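Local coordinates for protein glutamate--tRNA ligase (Methanothermobacter thermautotrophicus, PDB 3AII) that probably attaches glutamate to tRNA in two steps, first activating it with ATP to Glu-AMP and then passing it to the acceptor end of the tRNA, at residues Arg134-Asp139 with Phe276-Asp281; Pro457-Asp462 with Glu478-Ala483. All blocks are in the same frame, centred on the assembly; numbering follows the deposited sequence.

Interaction 1: residues Arg134-Asp139 with Phe276-Asp281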
loop_
_atom_site.group_PDB
_atom_site.type_symbol
_atom_site.label_atom_id
_atom_site.label_comp_id
_atom_site.label_asym_id
_atom_site.label_seq_id
_atom_site.Cartn_x
_atom_site.Cartn_y
_atom_site.Cartn_z
ATOM N N ARG A 134 11.746 -0.909 12.094
ATOM C CA ARG A 134 13.127 -0.586 11.788
ATOM C C ARG A 134 13.175 0.016 10.395
ATOM O O ARG A 134 12.918 -0.672 9.403
ATOM C CB ARG A 134 14.024 -1.825 11.877
ATOM C CG ARG A 134 15.500 -1.534 11.585
ATOM C CD ARG A 134 16.432 -2.741 11.900
ATOM N NE ARG A 134 16.213 -3.824 10.946
ATOM C CZ ARG A 134 16.110 -5.116 11.264
ATOM N NH1 ARG A 134 15.912 -6.018 10.305
ATOM N NH2 ARG A 134 16.193 -5.507 12.531
ATOM N N ILE A 135 13.508 1.299 10.321
ATOM C CA ILE A 135 13.581 1.969 9.028
ATOM C C ILE A 135 14.945 1.712 8.417
ATOM O O ILE A 135 15.977 2.094 8.977
ATOM C CB ILE A 135 13.387 3.488 9.156
ATOM C CG1 ILE A 135 12.104 3.821 9.923
ATOM C CG2 ILE A 135 13.389 4.124 7.776
ATOM C CD1 ILE A 135 10.870 3.313 9.284
ATOM N N GLU A 136 14.950 1.050 7.266
ATOM C CA GLU A 136 16.189 0.554 6.687
ATOM C C GLU A 136 16.687 1.517 5.604
ATOM O O GLU A 136 16.457 1.325 4.404
ATOM C CB GLU A 136 15.990 -0.889 6.203
ATOM C CG GLU A 136 15.703 -1.816 7.393
ATOM C CD GLU A 136 15.903 -3.306 7.120
ATOM O OE1 GLU A 136 15.891 -3.718 5.935
ATOM O OE2 GLU A 136 16.044 -4.056 8.113
ATOM N N ASP A 137 17.354 2.572 6.068
ATOM C CA ASP A 137 17.723 3.697 5.211
ATOM C C ASP A 137 19.237 3.794 4.983
ATOM O O ASP A 137 19.809 4.877 5.078
ATOM C CB ASP A 137 17.198 5.002 5.807
ATOM C CG ASP A 137 17.829 5.336 7.144
ATOM O OD1 ASP A 137 18.319 4.424 7.839
ATOM O OD2 ASP A 137 17.851 6.528 7.498
ATOM N N THR A 138 19.869 2.664 4.675
ATOM C CA THR A 138 21.324 2.628 4.451
ATOM C C THR A 138 21.763 2.756 2.986
ATOM O O THR A 138 22.924 2.469 2.658
ATOM C CB THR A 138 21.930 1.319 4.979
ATOM O OG1 THR A 138 21.238 0.222 4.379
ATOM C CG2 THR A 138 21.775 1.241 6.490
ATOM N N ASP A 139 20.856 3.168 2.109
ATOM C CA ASP A 139 21.230 3.472 0.725
ATOM C C ASP A 139 20.927 4.938 0.509
ATOM O O ASP A 139 19.764 5.311 0.310
ATOM C CB ASP A 139 20.449 2.618 -0.271
ATOM C CG ASP A 139 20.849 2.885 -1.721
ATOM O OD1 ASP A 139 20.383 2.133 -2.598
ATOM O OD2 ASP A 139 21.626 3.835 -1.986
ATOM N N PHE A 276 24.076 -7.618 5.913
ATOM C CA PHE A 276 24.886 -7.373 7.093
ATOM C C PHE A 276 24.100 -6.582 8.139
ATOM O O PHE A 276 24.030 -6.977 9.307
ATOM C CB PHE A 276 26.191 -6.625 6.746
ATOM C CG PHE A 276 27.084 -6.372 7.959
ATOM C CD1 PHE A 276 27.790 -7.406 8.557
ATOM C CD2 PHE A 276 27.181 -5.097 8.505
ATOM C CE1 PHE A 276 28.591 -7.164 9.681
ATOM C CE2 PHE A 276 27.948 -4.845 9.626
ATOM C CZ PHE A 276 28.689 -5.880 10.207
ATOM N N SER A 277 23.549 -5.439 7.746
ATOM C CA SER A 277 22.851 -4.604 8.719
ATOM C C SER A 277 21.622 -5.305 9.292
ATOM O O SER A 277 21.336 -5.157 10.477
ATOM C CB SER A 277 22.461 -3.255 8.118
ATOM O OG SER A 277 21.579 -3.443 7.014
ATOM N N VAL A 278 20.936 -6.097 8.468
ATOM C CA VAL A 278 19.744 -6.823 8.935
ATOM C C VAL A 278 20.135 -7.847 10.014
ATOM O O VAL A 278 19.517 -7.921 11.083
ATOM C CB VAL A 278 18.991 -7.498 7.765
ATOM C CG1 VAL A 278 17.987 -8.527 8.272
ATOM C CG2 VAL A 278 18.294 -6.453 6.921
ATOM N N ALA A 279 21.167 -8.636 9.741
ATOM C CA ALA A 279 21.617 -9.642 10.703
ATOM C C ALA A 279 22.083 -9.008 12.000
ATOM O O ALA A 279 21.721 -9.455 13.085
ATOM C CB ALA A 279 22.739 -10.491 10.105
ATOM N N VAL A 280 22.910 -7.969 11.899
ATOM C CA VAL A 280 23.396 -7.294 13.094
ATOM C C VAL A 280 22.225 -6.728 13.924
ATOM O O VAL A 280 22.178 -6.881 15.160
ATOM C CB VAL A 280 24.416 -6.175 12.737
ATOM C CG1 VAL A 280 24.720 -5.314 13.965
ATOM C CG2 VAL A 280 25.723 -6.789 12.204
ATOM N N ASP A 281 21.281 -6.084 13.249
ATOM C CA ASP A 281 20.164 -5.456 13.953
ATOM C C ASP A 281 19.174 -6.479 14.490
ATOM O O ASP A 281 18.677 -6.322 15.605
ATOM C CB ASP A 281 19.475 -4.435 13.065
ATOM C CG ASP A 281 20.315 -3.183 12.889
ATOM O OD1 ASP A 281 21.326 -3.033 13.617
ATOM O OD2 ASP A 281 19.962 -2.370 12.014
#
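Its first torsion (chi1 -179°) swings CG of Arg134 away from the backbone N, and a bend at chi3 (70°) then brings the side chain to Val278 and Asp281 on helix 274-284 while its guanidinium turns side-on to Glu136. The extended Glu136 chain brings OE2 into the guanidinium plane, where it accepts from Arg134 NE at 2.8 Å and from Arg134 NH1 at 2.9 Å. Both bonds converge on the one oxygen, a bent grip (151° at NE) that fixes the rotation of the arginine head. No hydrogen bond crosses the contact, which is made by van der Waals touches: Arg134 NH2 lies 3.5 Å from Asp281 CB, and Arg134 CD 3.6 Å from Asp281 OD2. Asp281 OD2 lies well out of the guanidinium plane, related to it by opposite charge; Tyr175, Gln168 and Arg171 hold that carboxylate. Val278 divides its branches, CG1 reaching Arg134 NH1 at 3.8 Å and CG2 reaching Glu136 OE2 at 3.5 Å. A leucine in place of Arg134 would probably leave the buried Glu136 carboxylate and Asp282, its second salt-bridge partner, without their cationic mate. In the class I Rossmann-fold catalytic domain the contact joins the end of strand 130-135, central in the parallel sheet, and the loop after it to helix 274-284, which also packs on helices 172-184 and 299-310.

Interaction 2: residues Pro457-Asp462 with Glu478-Ala483; sequences PLRLID and EGIEEA
The start of helix 480-486, with Gly479 at its N-cap position, is tied to strand 456-460 in the anticodon-binding region by the single long side chain of Arg459, which meets Glu478, Ile480 and Ala483. The chain is extended from CG to NE, CG standing anti to the backbone N (chi1 175°), and this carries the guanidinium across to the turn that precedes the helix. There Arg459 NH1 donates to Glu478 O at 2.9 Å in a nearly straight bond (163°). Glu478 O lies close to the guanidinium plane, but the donor sits above the plane of the carbonyl, off its lone pairs. A water also in the guanidinium plane accepts from Arg459 NH2 at 2.9 Å and lies 2.8 Å from Glu478 O, to which it can donate, so the same backbone oxygen may be held through solvent as well as directly. Ile480 CG1 lies over one face of the guanidinium, toward its rim, 4.0 Å from Arg459 NH2. Farther back, the aliphatic part of the arginine packs on the helix, Arg459 CD meeting Ala483 CB at 3.7 Å. Asn465 of strand 464-469 braces both sides, accepting from Arg459 NH1 and donating to Gly479 O. A strand arginine thus bonds the carbonyl just before the N-cap, joining a short surface helix to the mixed beta-sheet of the anticodon-binding region.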
loop_
_atom_site.group_PDB
_atom_site.type_symbol
_atom_site.label_atom_id
_atom_site.label_comp_id
_atom_site.label_asym_id
_atom_site.label_seq_id
_atom_site.Cartn_x
_atom_site.Cartn_y
_atom_site.Cartn_z
ATOM N N PRO A 457 -38.836 1.721 -22.283
ATOM C CA PRO A 457 -39.493 2.022 -21.010
ATOM C C PRO A 457 -38.498 2.049 -19.854
ATOM O O PRO A 457 -37.591 1.216 -19.788
ATOM C CB PRO A 457 -40.466 0.855 -20.838
ATOM C CG PRO A 457 -39.782 -0.284 -21.547
ATOM C CD PRO A 457 -39.111 0.346 -22.739
ATOM N N LEU A 458 -38.680 3.021 -18.965
ATOM C CA LEU A 458 -37.827 3.186 -17.796
ATOM C C LEU A 458 -38.701 3.405 -16.585
ATOM O O LEU A 458 -39.773 3.988 -16.678
ATOM C CB LEU A 458 -36.929 4.420 -17.947
ATOM C CG LEU A 458 -35.990 4.470 -19.150
ATOM C CD1 LEU A 458 -35.430 5.888 -19.357
ATOM C CD2 LEU A 458 -34.869 3.455 -18.988
ATOM N N ARG A 459 -38.221 2.956 -15.436
ATOM C CA ARG A 459 -38.842 3.329 -14.181
ATOM C C ARG A 459 -37.842 4.177 -13.421
ATOM O O ARG A 459 -36.758 3.693 -13.045
ATOM C CB ARG A 459 -39.206 2.101 -13.353
ATOM C CG ARG A 459 -39.743 2.500 -11.984
ATOM C CD ARG A 459 -40.456 1.369 -11.294
ATOM N NE ARG A 459 -40.844 1.769 -9.940
ATOM C CZ ARG A 459 -41.926 2.485 -9.641
ATOM N NH1 ARG A 459 -42.761 2.906 -10.594
ATOM N NH2 ARG A 459 -42.173 2.786 -8.369
ATOM N N LEU A 460 -38.189 5.440 -13.214
ATOM C CA LEU A 460 -37.361 6.300 -12.383
ATOM C C LEU A 460 -37.571 5.778 -10.967
ATOM O O LEU A 460 -38.704 5.763 -10.477
ATOM C CB LEU A 460 -37.795 7.762 -12.480
ATOM C CG LEU A 460 -38.017 8.501 -13.805
ATOM C CD1 LEU A 460 -37.693 9.990 -13.628
ATOM C CD2 LEU A 460 -37.223 7.923 -14.958
ATOM N N ILE A 461 -36.487 5.350 -10.321
ATOM C CA ILE A 461 -36.590 4.590 -9.070
ATOM C C ILE A 461 -37.515 5.246 -8.046
ATOM O O ILE A 461 -37.371 6.423 -7.744
ATOM C CB ILE A 461 -35.209 4.326 -8.463
ATOM C CG1 ILE A 461 -34.430 3.349 -9.355
ATOM C CG2 ILE A 461 -35.334 3.801 -7.008
ATOM C CD1 ILE A 461 -32.960 3.236 -8.996
ATOM N N ASP A 462 -38.478 4.469 -7.542
ATOM C CA ASP A 462 -39.442 4.943 -6.546
ATOM C C ASP A 462 -40.391 6.060 -7.005
ATOM O O ASP A 462 -41.148 6.601 -6.194
ATOM C CB ASP A 462 -38.716 5.362 -5.257
ATOM C CG ASP A 462 -38.213 4.167 -4.464
ATOM O OD1 ASP A 462 -38.696 3.043 -4.715
ATOM O OD2 ASP A 462 -37.341 4.343 -3.588
ATOM N N GLU A 478 -47.430 5.181 -12.831
ATOM C CA GLU A 478 -46.712 5.402 -11.576
ATOM C C GLU A 478 -46.404 4.120 -10.804
ATOM O O GLU A 478 -45.391 4.040 -10.111
ATOM C CB GLU A 478 -47.478 6.388 -10.680
ATOM C CG GLU A 478 -46.760 6.710 -9.364
ATOM C CD GLU A 478 -47.394 7.861 -8.582
ATOM O OE1 GLU A 478 -48.168 8.644 -9.169
ATOM O OE2 GLU A 478 -47.109 7.987 -7.373
ATOM N N GLY A 479 -47.267 3.114 -10.925
ATOM C CA GLY A 479 -47.156 1.920 -10.095
ATOM C C GLY A 479 -46.128 0.869 -10.485
ATOM O O GLY A 479 -45.644 0.833 -11.611
ATOM N N ILE A 480 -45.808 -0.011 -9.538
ATOM C CA ILE A 480 -44.823 -1.068 -9.758
ATOM C C ILE A 480 -45.318 -2.120 -10.749
ATOM O O ILE A 480 -44.552 -2.608 -11.578
ATOM C CB ILE A 480 -44.463 -1.779 -8.439
ATOM C CG1 ILE A 480 -43.769 -0.811 -7.484
ATOM C CG2 ILE A 480 -43.573 -2.984 -8.708
ATOM C CD1 ILE A 480 -43.422 -1.424 -6.147
ATOM N N GLU A 481 -46.595 -2.477 -10.651
ATOM C CA GLU A 481 -47.170 -3.478 -11.546
ATOM C C GLU A 481 -47.147 -3.006 -12.994
ATOM O O GLU A 481 -46.810 -3.773 -13.895
ATOM C CB GLU A 481 -48.594 -3.849 -11.124
ATOM C CG GLU A 481 -48.667 -4.767 -9.908
ATOM C CD GLU A 481 -48.206 -6.188 -10.208
ATOM O OE1 GLU A 481 -48.947 -7.135 -9.862
ATOM O OE2 GLU A 481 -47.112 -6.362 -10.788
ATOM N N GLU A 482 -47.500 -1.744 -13.213
ATOM C CA GLU A 482 -47.428 -1.169 -14.548
ATOM C C GLU A 482 -45.987 -1.260 -15.045
ATOM O O GLU A 482 -45.737 -1.584 -16.204
ATOM C CB GLU A 482 -47.901 0.285 -14.555
ATOM C CG GLU A 482 -49.176 0.540 -13.757
ATOM C CD GLU A 482 -50.340 -0.320 -14.209
ATOM O OE1 GLU A 482 -50.340 -0.754 -15.381
ATOM O OE2 GLU A 482 -51.255 -0.560 -13.392
ATOM N N ALA A 483 -45.033 -0.982 -14.165
ATOM C CA ALA A 483 -43.630 -1.053 -14.555
ATOM C C ALA A 483 -43.264 -2.468 -15.008
ATOM O O ALA A 483 -42.550 -2.656 -15.990
ATOM C CB ALA A 483 -42.724 -0.604 -13.404
HETATM O O HOH W 1 -44.422 4.498 -7.570
#

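In the fold
Interaction 1 closes before interaction 2 opens, so the two follow one another along the chain, and they lie on opposite sides of its centre. Their centres are 66 Å apart and their nearest atoms about 47 Å, with no helix, strand or sheet in common. Interaction 1 is buried in the catalytic domain and spans 136 intervening residues of mixed structure to bring a parallel-sheet strand against a helix. Interaction 2 is a surface contact in the anticodon-binding region, closed over 15 residues that are mostly strand. They lie in two separated parts of an elongated synthetase, interaction 2 much farther out, consistent with an enzyme that handles the acceptor end and the anticodon of tRNA far apart.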